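Local coordinates for guanine deaminase (Escherichia coli, PDB 6OHB), which catalyses the zinc-dependent hydrolytic deamination of guanine to xanthine and ammonia, a step of purine degradation, at residues T394-P397 with L398-L401; S406-L409 with V410-L413; E358-Y361 with L362-G366. All coordinates share one frame; numbering follows the deposited sequence.

Along the chain, contact 3 comes first, at the break between helices 356-363 and 365-370. Contact 1 follows at the start of helix 397-404, and contact 2 opens helix 409-419, the next helix. Contacts 1 and 2 have centres 14 Å apart without touching, and both pack against the second subunit, so this helical pair belongs to the dimer interface. Contact 3 lies deeper, its centre 16 Å from that of contact 2 and 23 Å from that of contact 1. It meets contact 2 where Leu-413 CD1 packs 4.2 Å from Phe-360 CB, joining helix 409-419 to the buried helix 356-363. All three lie away from the zinc site of this amidohydrolase.

Contact 1. Residues T394-P397 with L398-L401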
loop_
_atom_site.group_PDB
_atom_site.type_symbol
_atom_site.label_atom_id
_atom_site.label_comp_id
_atom_site.label_asym_id
_atom_site.label_seq_id
_atom_site.Cartn_x
_atom_site.Cartn_y
_atom_site.Cartn_z
ATOM N N THR A 394 10.606 9.656 10.791
ATOM C CA THR A 394 11.709 8.708 10.895
ATOM C C THR A 394 11.317 7.500 11.744
ATOM O O THR A 394 12.148 6.921 12.448
ATOM C CB THR A 394 12.951 9.389 11.467
ATOM O OG1 THR A 394 12.623 10.014 12.712
ATOM C CG2 THR A 394 13.485 10.446 10.497
ATOM N N ALA A 395 10.046 7.097 11.682
ATOM C CA ALA A 395 9.519 6.167 12.677
ATOM C C ALA A 395 10.018 4.735 12.505
ATOM O O ALA A 395 9.943 3.955 13.458
ATOM C CB ALA A 395 7.988 6.184 12.630
ATOM N N THR A 396 10.563 4.378 11.347
ATOM C CA THR A 396 11.111 3.051 11.113
ATOM C C THR A 396 12.502 3.207 10.521
ATOM O O THR A 396 12.806 4.245 9.928
ATOM C CB THR A 396 10.246 2.217 10.153
ATOM O OG1 THR A 396 10.392 2.723 8.820
ATOM C CG2 THR A 396 8.779 2.251 10.552
ATOM N N PRO A 397 13.383 2.219 10.717
ATOM C CA PRO A 397 14.755 2.347 10.185
ATOM C C PRO A 397 14.805 2.707 8.706
ATOM O O PRO A 397 15.619 3.548 8.306
ATOM C CB PRO A 397 15.358 0.963 10.466
ATOM C CG PRO A 397 14.623 0.494 11.686
ATOM C CD PRO A 397 13.213 1.001 11.534
ATOM N N LEU A 398 13.952 2.094 7.879
ATOM C CA LEU A 398 13.928 2.434 6.459
ATOM C C LEU A 398 13.474 3.872 6.245
ATOM O O LEU A 398 14.017 4.579 5.385
ATOM C CB LEU A 398 13.022 1.469 5.700
ATOM C CG LEU A 398 12.931 1.648 4.181
ATOM C CD1 LEU A 398 14.274 1.381 3.528
ATOM C CD2 LEU A 398 11.867 0.726 3.605
ATOM N N GLN A 399 12.465 4.312 7.001
ATOM C CA GLN A 399 12.036 5.704 6.913
ATOM C C GLN A 399 13.163 6.636 7.314
ATOM O O GLN A 399 13.387 7.660 6.666
ATOM C CB GLN A 399 10.816 5.955 7.797
ATOM C CG GLN A 399 9.494 5.917 7.065
ATOM C CD GLN A 399 8.311 6.056 8.009
ATOM O OE1 GLN A 399 8.007 5.143 8.776
ATOM N NE2 GLN A 399 7.641 7.208 7.958
ATOM N N GLN A 400 13.883 6.302 8.385
ATOM C CA GLN A 400 14.990 7.146 8.811
ATOM C C GLN A 400 16.040 7.251 7.713
ATOM O O GLN A 400 16.528 8.347 7.407
ATOM C CB GLN A 400 15.604 6.586 10.093
ATOM C CG GLN A 400 16.948 7.197 10.463
ATOM C CD GLN A 400 16.800 8.444 11.306
ATOM O OE1 GLN A 400 16.179 8.421 12.369
ATOM N NE2 GLN A 400 17.380 9.541 10.843
ATOM N N LEU A 401 16.385 6.121 7.092
ATOM C CA LEU A 401 17.415 6.140 6.057
ATOM C C LEU A 401 16.981 6.981 4.855
ATOM O O LEU A 401 17.732 7.851 4.384
ATOM C CB LEU A 401 17.758 4.704 5.648
ATOM C CG LEU A 401 18.525 4.454 4.349
ATOM C CD1 LEU A 401 20.010 4.698 4.559
ATOM C CD2 LEU A 401 18.301 3.027 3.879
#
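Two glutamine amides frame the turn: Thr-394 lies over one face of the Gln-400 amide, and the backbone N of Ala-395 over one face of that of Gln-399. In the first pair, CG2 of Thr-394 stands 4.0 Å from CD of Gln-400 and CB of Thr-394 is 3.5 Å from OE1. The Gln-400 chain bends at chi2 (88°) to present this face, while its NE2 is bonded to Asp-404. At the second amide, the methyl of Ala-395 meets Gln-399 OE1 obliquely at 4.0 Å. OG1 of Thr-396 approaches OE1 of Gln-399 from near the plane of the amide, where a weak 3.4 Å hydrogen bond forms, and its CG2 packs nearby. The amide nitrogen of Gln-399 is held by Ser-424.

Thr-396 is the N-cap of helix 397-404. With OG1 between the backbone N and the carbonyl carbon (chi1 73°), it accepts from Gln-399 N at 3.2 Å. Its carbonyl O takes Gln-400 N at 2.8 Å, and Leu-401 N bonds to Pro-397 O at 2.9 Å. Pro-397, Leu-398 and Leu-401 pack on the second subunit.

The Thr-396 hydroxyl thus works in both directions, accepting from a first-turn N-H that has no earlier helical carbonyl and donating weakly to Gln-399. This ties the start of the helix to a side chain anchored at Ser-424.

Contact 2. Residues S406-L409 with V410-L413; sequences SVSL and VDKL
Ser-408 turns its hydroxyl back over the first turn of helix 409-419, where it is the N-cap and meets both Val-410 and Asp-411. Its OG sits between the backbone N and the carbonyl carbon (chi1 79°), which aims it at Asp-411 N, a capping bond of 3.1 Å and 155°. From there OG also lies over one face of the Asp-411 carboxylate, 3.4 Å from CG, while CG2 of Val-410 presses in at 3.1 Å. With an alanine here, Asp-411 N would probably lose its capping acceptor, and a gap is likely to open between Val-410 CG2 and the carboxylate face.

Asp-411 is the third residue after the cap, where a negative charge would be expected to interact favourably with the N-terminal end of the helix dipole. Its CB rests on CB of Ser-406 at 3.4 Å, the hydroxyl of Ser-406 being bonded to Arg-402 O. Lys-412 runs another way, back along the loop: its CG passes 3.5 Å from Ser-408 O, and NZ makes a weak bond to Ser-406 O, the lysine also forming a cation-pi contact with Tyr-403 and so linking the two ends of the loop between helices.

Leu-409 and Leu-413, one turn apart, both pack on Tyr-357, Leu-409 also touching strand 32-35, while Ser-406, Ser-408, Val-410 and Asp-411 pack against Val-91, Ala-93 and Tyr-94 of the second subunit. The regular helical pattern is already set here: Leu-413 N bonds to Leu-409 O at 2.9 Å, and CG of Leu-413 lies 3.6 Å from that same oxygen.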
loop_
_atom_site.group_PDB
_atom_site.type_symbol
_atom_site.label_atom_id
_atom_site.label_comp_id
_atom_site.label_asym_id
_atom_site.label_seq_id
_atom_site.Cartn_x
_atom_site.Cartn_y
_atom_site.Cartn_z
ATOM N N SER A 406 17.196 12.334 1.835
ATOM C CA SER A 406 16.431 13.324 1.101
ATOM C C SER A 406 16.950 14.714 1.431
ATOM O O SER A 406 17.191 15.039 2.595
ATOM C CB SER A 406 14.944 13.221 1.439
ATOM O OG SER A 406 14.399 11.999 0.974
ATOM N N VAL A 407 17.119 15.536 0.402
ATOM C CA VAL A 407 17.651 16.881 0.582
ATOM C C VAL A 407 16.551 17.936 0.541
ATOM O O VAL A 407 16.574 18.881 1.329
ATOM C CB VAL A 407 18.743 17.173 -0.469
ATOM C CG1 VAL A 407 20.069 16.567 -0.028
ATOM C CG2 VAL A 407 18.333 16.644 -1.840
ATOM N N SER A 408 15.574 17.781 -0.345
ATOM C CA SER A 408 14.497 18.750 -0.482
ATOM C C SER A 408 13.307 18.382 0.403
ATOM O O SER A 408 13.151 17.239 0.842
ATOM C CB SER A 408 14.061 18.856 -1.940
ATOM O OG SER A 408 13.211 17.782 -2.280
ATOM N N LEU A 409 12.469 19.388 0.674
ATOM C CA LEU A 409 11.272 19.178 1.485
ATOM C C LEU A 409 10.263 18.288 0.771
ATOM O O LEU A 409 9.571 17.488 1.415
ATOM C CB LEU A 409 10.643 20.523 1.853
ATOM C CG LEU A 409 9.318 20.496 2.620
ATOM C CD1 LEU A 409 9.455 19.737 3.938
ATOM C CD2 LEU A 409 8.828 21.913 2.876
ATOM N N VAL A 410 10.150 18.424 -0.556
ATOM C CA VAL A 410 9.235 17.562 -1.303
ATOM C C VAL A 410 9.671 16.109 -1.186
ATOM O O VAL A 410 8.837 15.200 -1.116
ATOM C CB VAL A 410 9.130 18.006 -2.777
ATOM C CG1 VAL A 410 8.890 19.488 -2.874
ATOM C CG2 VAL A 410 10.366 17.612 -3.582
ATOM N N ASP A 411 10.985 15.871 -1.151
ATOM C CA ASP A 411 11.495 14.522 -0.948
ATOM C C ASP A 411 11.075 13.973 0.411
ATOM O O ASP A 411 10.699 12.801 0.524
ATOM C CB ASP A 411 13.017 14.513 -1.093
ATOM C CG ASP A 411 13.468 14.366 -2.538
ATOM O OD1 ASP A 411 12.602 14.240 -3.426
ATOM O OD2 ASP A 411 14.694 14.368 -2.782
ATOM N N LYS A 412 11.139 14.804 1.457
ATOM C CA LYS A 412 10.745 14.348 2.789
ATOM C C LYS A 412 9.247 14.054 2.857
ATOM O O LYS A 412 8.828 13.039 3.434
ATOM C CB LYS A 412 11.174 15.380 3.833
ATOM C CG LYS A 412 12.692 15.597 3.866
ATOM C CD LYS A 412 13.108 16.679 4.853
ATOM C CE LYS A 412 14.622 16.914 4.830
ATOM N NZ LYS A 412 15.419 15.773 5.382
ATOM N N LEU A 413 8.425 14.918 2.252
ATOM C CA LEU A 413 6.991 14.645 2.185
ATOM C C LEU A 413 6.712 13.365 1.404
ATOM O O LEU A 413 5.823 12.585 1.767
ATOM C CB LEU A 413 6.258 15.825 1.549
ATOM C CG LEU A 413 6.086 17.100 2.378
ATOM C CD1 LEU A 413 5.362 18.160 1.564
ATOM C CD2 LEU A 413 5.327 16.801 3.664
#

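Contact 3. Residues E358-Y361 with L362-G366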
loop_
_atom_site.group_PDB
_atom_site.type_symbol
_atom_site.label_atom_id
_atom_site.label_comp_id
_atom_site.label_asym_id
_atom_site.label_seq_id
_atom_site.Cartn_x
_atom_site.Cartn_y
_atom_site.Cartn_z
ATOM N N GLU A 358 1.017 18.805 -3.639
ATOM C CA GLU A 358 -0.393 18.576 -3.955
ATOM C C GLU A 358 -1.013 17.536 -3.028
ATOM O O GLU A 358 -2.154 17.700 -2.577
ATOM C CB GLU A 358 -0.548 18.150 -5.415
ATOM C CG GLU A 358 -1.987 18.153 -5.905
ATOM C CD GLU A 358 -2.114 17.697 -7.348
ATOM O OE1 GLU A 358 -1.074 17.554 -8.028
ATOM O OE2 GLU A 358 -3.255 17.493 -7.807
ATOM N N ALA A 359 -0.284 16.454 -2.745
ATOM C CA ALA A 359 -0.795 15.423 -1.846
ATOM C C ALA A 359 -1.009 15.976 -0.444
ATOM O O ALA A 359 -2.066 15.767 0.171
ATOM C CB ALA A 359 0.169 14.234 -1.821
ATOM N N PHE A 360 -0.013 16.696 0.078
ATOM C CA PHE A 360 -0.159 17.304 1.397
ATOM C C PHE A 360 -1.327 18.285 1.417
ATOM O O PHE A 360 -2.098 18.331 2.382
ATOM C CB PHE A 360 1.150 17.991 1.794
ATOM C CG PHE A 360 1.095 18.695 3.121
ATOM C CD1 PHE A 360 1.237 17.987 4.303
ATOM C CD2 PHE A 360 0.925 20.071 3.186
ATOM C CE1 PHE A 360 1.195 18.634 5.531
ATOM C CE2 PHE A 360 0.881 20.725 4.410
ATOM C CZ PHE A 360 1.016 20.002 5.584
ATOM N N TYR A 361 -1.492 19.057 0.342
ATOM C CA TYR A 361 -2.589 20.013 0.268
ATOM C C TYR A 361 -3.938 19.309 0.307
ATOM O O TYR A 361 -4.825 19.680 1.086
ATOM C CB TYR A 361 -2.448 20.846 -1.004
ATOM C CG TYR A 361 -3.565 21.827 -1.237
ATOM C CD1 TYR A 361 -3.620 23.031 -0.537
ATOM C CD2 TYR A 361 -4.559 21.563 -2.171
ATOM C CE1 TYR A 361 -4.640 23.937 -0.755
ATOM C CE2 TYR A 361 -5.581 22.460 -2.397
ATOM C CZ TYR A 361 -5.619 23.647 -1.686
ATOM O OH TYR A 361 -6.638 24.544 -1.911
ATOM N N LEU A 362 -4.107 18.274 -0.519
ATOM C CA LEU A 362 -5.376 17.555 -0.538
ATOM C C LEU A 362 -5.650 16.879 0.797
ATOM O O LEU A 362 -6.813 16.714 1.179
ATOM C CB LEU A 362 -5.382 16.527 -1.668
ATOM C CG LEU A 362 -5.414 17.096 -3.088
ATOM C CD1 LEU A 362 -5.241 15.986 -4.116
ATOM C CD2 LEU A 362 -6.706 17.851 -3.326
ATOM N N ALA A 363 -4.595 16.495 1.526
ATOM C CA ALA A 363 -4.796 15.841 2.815
ATOM C C ALA A 363 -5.246 16.818 3.897
ATOM O O ALA A 363 -5.907 16.408 4.857
ATOM C CB ALA A 363 -3.517 15.126 3.250
ATOM N N THR A 364 -4.924 18.106 3.764
ATOM C CA THR A 364 -5.238 19.046 4.837
ATOM C C THR A 364 -6.187 20.143 4.370
ATOM O O THR A 364 -7.409 19.968 4.420
ATOM C CB THR A 364 -3.963 19.676 5.402
ATOM O OG1 THR A 364 -3.252 20.351 4.354
ATOM C CG2 THR A 364 -3.065 18.611 6.011
ATOM N N LEU A 365 -5.639 21.271 3.907
ATOM C CA LEU A 365 -6.481 22.433 3.619
ATOM C C LEU A 365 -7.376 22.193 2.411
ATOM O O LEU A 365 -8.528 22.637 2.394
ATOM C CB LEU A 365 -5.616 23.674 3.399
ATOM C CG LEU A 365 -6.357 25.003 3.220
ATOM C CD1 LEU A 365 -7.225 25.327 4.432
ATOM C CD2 LEU A 365 -5.373 26.127 2.940
ATOM N N GLY A 366 -6.872 21.495 1.392
ATOM C CA GLY A 366 -7.715 21.158 0.254
ATOM C C GLY A 366 -8.899 20.289 0.639
ATOM O O GLY A 366 -10.012 20.468 0.131
#
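Tyr-361 and Gly-366 make the tight part of this contact, at the break between helices 356-363 and 365-370. The alpha carbon of Gly-366 lies over one face of the phenol ring, a CH-pi contact with CA 3.9 Å from the ring centroid and 21° off its normal. CE2 of Tyr-361 comes within 3.6 Å of that CA, leaving no room for a beta carbon directed at this face. CG anti to the backbone N (chi1 177°), beside the carbonyl carbon, carries the ring forward over Gly-366, and its OH is bonded to Ile-22 N. Contacts are looser along the other flanks. CG of Glu-358 and CD1 of Leu-362 stand 4.3 Å apart, and OG1 of Thr-364 lies over the rim of one face of Phe-360, 4.2 Å from CE2. Even this side is buried: Phe-360 packs on strands 14-18 and 73-84, and Glu-358 OE2 accepts from Trp-316 NE1.

Thr-364 leaves the helical conformation, and the carbonyl of Tyr-361 spans the break. Its oxygen takes Gly-366 N at 2.8 Å and Thr-364 N at 3.1 Å, from opposite faces of the carbonyl plane. Beyond these, Ala-363 is backbone-bonded to Val-79, on the strand that carries zinc ligands His-82 and His-84. The chemistry implies a buried kink whose helix-end carbonyl accepts two backbone N-H groups, tying the end of helix 356-363 to the start of helix 365-370.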